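Local atomic coordinates of phospho-furanose lactonase (Mycoplasma synoviae, PDB entry 3OVG), a protein that hydrolyses phosphorylated 1,4-lactones such as D-xylono-1,4-lactone 5-phosphate and L-arabino-1,4-lactone 5-phosphate with the aid of two zinc ions per subunit. Residues 35-39 with 104-108. Residues are numbered along the deposited sequence; the frame is centred on the assembly and turned at random.
Sequences PEVEE and AKFYD
At the rim of the zinc site in this phosphotriesterase-family barrel, the ring of Phe106 lies against Pro35, Glu36 and Glu39 of the short helix 35-39, which follows strand 22-25. Phe106 ends a 3-10 turn, closed by Tyr107 N to Ala104 O, in the loop after strand 94-97. Its CG stands anti to its own carbonyl carbon (chi1 -65°), a turn that brings the end of the side chain up against the helix. Pro35 CB approaches Phe106 CD1 at 3.6 Å, and Pro35 CG rests 3.3 Å from the backbone O of Phe106. Farther out, Glu36 CG touches Phe106 CZ at 3.8 Å, while the extended Glu36 chain runs on to a salt bridge between its OE1 and Lys31 NZ. Glu39 OE2 lies 3.6 Å from Phe106 CE1, at the ring edge, with carboxylate and ring planes 63° apart. Glu39 OE2 also forms a salt bridge of 3.5 Å to Lys105 NZ at the exposed margin. Outside the pair, His102 packs edge-to-face with Phe106, and Asp108 OD2 accepts a hydrogen bond from Gly34 N of a second subunit. The Glu36 side chain is about 6 Å from that of His28 and the Phe106 side chain about 6 Å from that of His188, both zinc ligands. A single phenylalanine ring, with a charged pair beside it, thus joins helix 35-39 to the loop after strand 94-97, beside the binuclear metal centre typical of phosphotriesterase-like TIM barrels.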
ATOM      1  N   PRO A  35      -0.788 -19.829   0.482  1.00 24.19           N
ATOM      2  CA  PRO A  35      -0.023 -18.586   0.268  1.00 28.69           C
ATOM      3  C   PRO A  35      -0.465 -17.802  -0.977  1.00 27.98           C
ATOM      4  O   PRO A  35      -0.397 -16.582  -0.981  1.00 26.25           O
ATOM      5  CB  PRO A  35       1.422 -19.076   0.090  1.00 27.65           C
ATOM      6  CG  PRO A  35       1.471 -20.424   0.738  1.00 25.69           C
ATOM      7  CD  PRO A  35       0.075 -21.016   0.598  1.00 27.01           C
ATOM      8  N   GLU A  36      -0.920 -18.484  -2.019  1.00 24.17           N
ATOM      9  CA  GLU A  36      -1.260 -17.753  -3.233  1.00 27.23           C
ATOM     10  C   GLU A  36      -2.543 -16.937  -3.050  1.00 27.27           C
ATOM     11  O   GLU A  36      -2.669 -15.814  -3.539  1.00 25.03           O
ATOM     12  CB  GLU A  36      -1.391 -18.717  -4.400  1.00 26.25           C
ATOM     13  CG  GLU A  36      -1.065 -18.121  -5.713  1.00 26.17           C
ATOM     14  CD  GLU A  36      -1.164 -19.143  -6.826  1.00 28.16           C
ATOM     15  OE1 GLU A  36      -1.765 -20.219  -6.590  1.00 26.88           O
ATOM     16  OE2 GLU A  36      -0.653 -18.867  -7.931  1.00 30.42           O
ATOM     17  N   VAL A  37      -3.502 -17.510  -2.339  1.00 27.44           N
ATOM     18  CA  VAL A  37      -4.741 -16.803  -2.052  1.00 28.53           C
ATOM     19  C   VAL A  37      -4.469 -15.529  -1.237  1.00 30.88           C
ATOM     20  O   VAL A  37      -5.161 -14.495  -1.378  1.00 29.46           O
ATOM     21  CB  VAL A  37      -5.741 -17.740  -1.330  1.00 29.62           C
ATOM     22  CG1 VAL A  37      -6.847 -16.928  -0.667  1.00 26.66           C
ATOM     23  CG2 VAL A  37      -6.286 -18.752  -2.310  1.00 26.13           C
ATOM     24  N   GLU A  38      -3.433 -15.609  -0.401  1.00 33.77           N
ATOM     25  CA  GLU A  38      -2.867 -14.443   0.283  1.00 36.40           C
ATOM     26  C   GLU A  38      -2.544 -13.250  -0.640  1.00 35.85           C
ATOM     27  O   GLU A  38      -2.828 -12.102  -0.295  1.00 35.57           O
ATOM     28  CB  GLU A  38      -1.627 -14.864   1.082  1.00 36.58           C
ATOM     29  CG  GLU A  38      -1.988 -15.657   2.330  1.00 38.94           C
ATOM     30  CD  GLU A  38      -2.997 -14.901   3.181  1.00 49.16           C
ATOM     31  OE1 GLU A  38      -2.700 -13.735   3.561  1.00 47.76           O
ATOM     32  OE2 GLU A  38      -4.090 -15.468   3.453  1.00 54.74           O
ATOM     33  N   GLU A  39      -1.967 -13.517  -1.814  1.00 33.49           N
ATOM     34  CA  GLU A  39      -1.640 -12.446  -2.763  1.00 32.37           C
ATOM     35  C   GLU A  39      -2.859 -11.803  -3.423  1.00 34.82           C
ATOM     36  O   GLU A  39      -2.836 -10.606  -3.763  1.00 35.36           O
ATOM     37  CB  GLU A  39      -0.664 -12.954  -3.825  1.00 33.28           C
ATOM     38  CG  GLU A  39       0.578 -13.593  -3.194  1.00 37.73           C
ATOM     39  CD  GLU A  39       1.686 -13.931  -4.204  1.00 42.13           C
ATOM     40  OE1 GLU A  39       1.362 -14.241  -5.376  1.00 38.43           O
ATOM     41  OE2 GLU A  39       2.886 -13.901  -3.804  1.00 48.20           O
ATOM     42  N   ALA A 104       9.872 -20.939  -3.861  1.00 16.07           N
ATOM     43  CA  ALA A 104      10.269 -20.622  -2.484  1.00 19.31           C
ATOM     44  C   ALA A 104       9.456 -19.502  -1.852  1.00 19.91           C
ATOM     45  O   ALA A 104       9.296 -19.460  -0.632  1.00 17.22           O
ATOM     46  CB  ALA A 104      11.727 -20.251  -2.439  1.00 15.63           C
ATOM     47  N   LYS A 105       8.994 -18.564  -2.682  1.00 19.98           N
ATOM     48  CA  LYS A 105       8.225 -17.426  -2.202  1.00 20.10           C
ATOM     49  C   LYS A 105       7.037 -17.877  -1.370  1.00 21.21           C
ATOM     50  O   LYS A 105       6.592 -17.137  -0.486  1.00 20.75           O
ATOM     51  CB  LYS A 105       7.677 -16.600  -3.384  1.00 21.93           C
ATOM     52  CG  LYS A 105       7.040 -15.261  -2.954  1.00 25.95           C
ATOM     53  CD  LYS A 105       6.328 -14.536  -4.145  1.00 34.88           C
ATOM     54  CE  LYS A 105       5.857 -13.133  -3.717  1.00 39.03           C
ATOM     55  NZ  LYS A 105       5.694 -12.173  -4.856  1.00 46.84           N
ATOM     56  N   PHE A 106       6.506 -19.059  -1.678  1.00 17.88           N
ATOM     57  CA  PHE A 106       5.325 -19.591  -0.986  1.00 20.52           C
ATOM     58  C   PHE A 106       5.623 -20.427   0.258  1.00 21.75           C
ATOM     59  O   PHE A 106       4.721 -21.051   0.804  1.00 23.29           O
ATOM     60  CB  PHE A 106       4.445 -20.398  -1.940  1.00 19.68           C
ATOM     61  CG  PHE A 106       3.845 -19.577  -3.031  1.00 21.39           C
ATOM     62  CD1 PHE A 106       3.428 -18.280  -2.784  1.00 24.44           C
ATOM     63  CD2 PHE A 106       3.691 -20.091  -4.303  1.00 23.33           C
ATOM     64  CE1 PHE A 106       2.863 -17.510  -3.792  1.00 24.93           C
ATOM     65  CE2 PHE A 106       3.119 -19.334  -5.310  1.00 26.10           C
ATOM     66  CZ  PHE A 106       2.703 -18.033  -5.055  1.00 25.25           C
ATOM     67  N   TYR A 107       6.879 -20.425   0.700  1.00 18.07           N
ATOM     68  CA  TYR A 107       7.273 -21.133   1.916  1.00 21.03           C
ATOM     69  C   TYR A 107       8.118 -20.242   2.831  1.00 23.24           C
ATOM     70  O   TYR A 107       9.112 -19.654   2.404  1.00 23.80           O
ATOM     71  CB  TYR A 107       8.085 -22.390   1.569  1.00 18.77           C
ATOM     72  CG  TYR A 107       7.307 -23.327   0.692  1.00 17.50           C
ATOM     73  CD1 TYR A 107       7.355 -23.183  -0.670  1.00 17.45           C
ATOM     74  CD2 TYR A 107       6.481 -24.303   1.233  1.00 18.50           C
ATOM     75  CE1 TYR A 107       6.644 -23.989  -1.476  1.00 17.81           C
ATOM     76  CE2 TYR A 107       5.736 -25.127   0.426  1.00 15.30           C
ATOM     77  CZ  TYR A 107       5.843 -24.964  -0.944  1.00 16.57           C
ATOM     78  OH  TYR A 107       5.147 -25.748  -1.834  1.00 15.63           O
ATOM     79  N   ASP A 108       7.754 -20.165   4.096  1.00 21.37           N
ATOM     80  CA  ASP A 108       8.567 -19.417   5.046  1.00 21.14           C
ATOM     81  C   ASP A 108      10.029 -19.877   5.024  1.00 23.57           C
ATOM     82  O   ASP A 108      10.317 -21.018   5.379  1.00 26.56           O
ATOM     83  CB  ASP A 108       8.013 -19.615   6.454  1.00 22.27           C
ATOM     84  CG  ASP A 108       8.651 -18.682   7.432  1.00 23.47           C
ATOM     85  OD1 ASP A 108       9.870 -18.812   7.656  1.00 22.70           O
ATOM     86  OD2 ASP A 108       7.934 -17.794   7.931  1.00 24.78           O
TER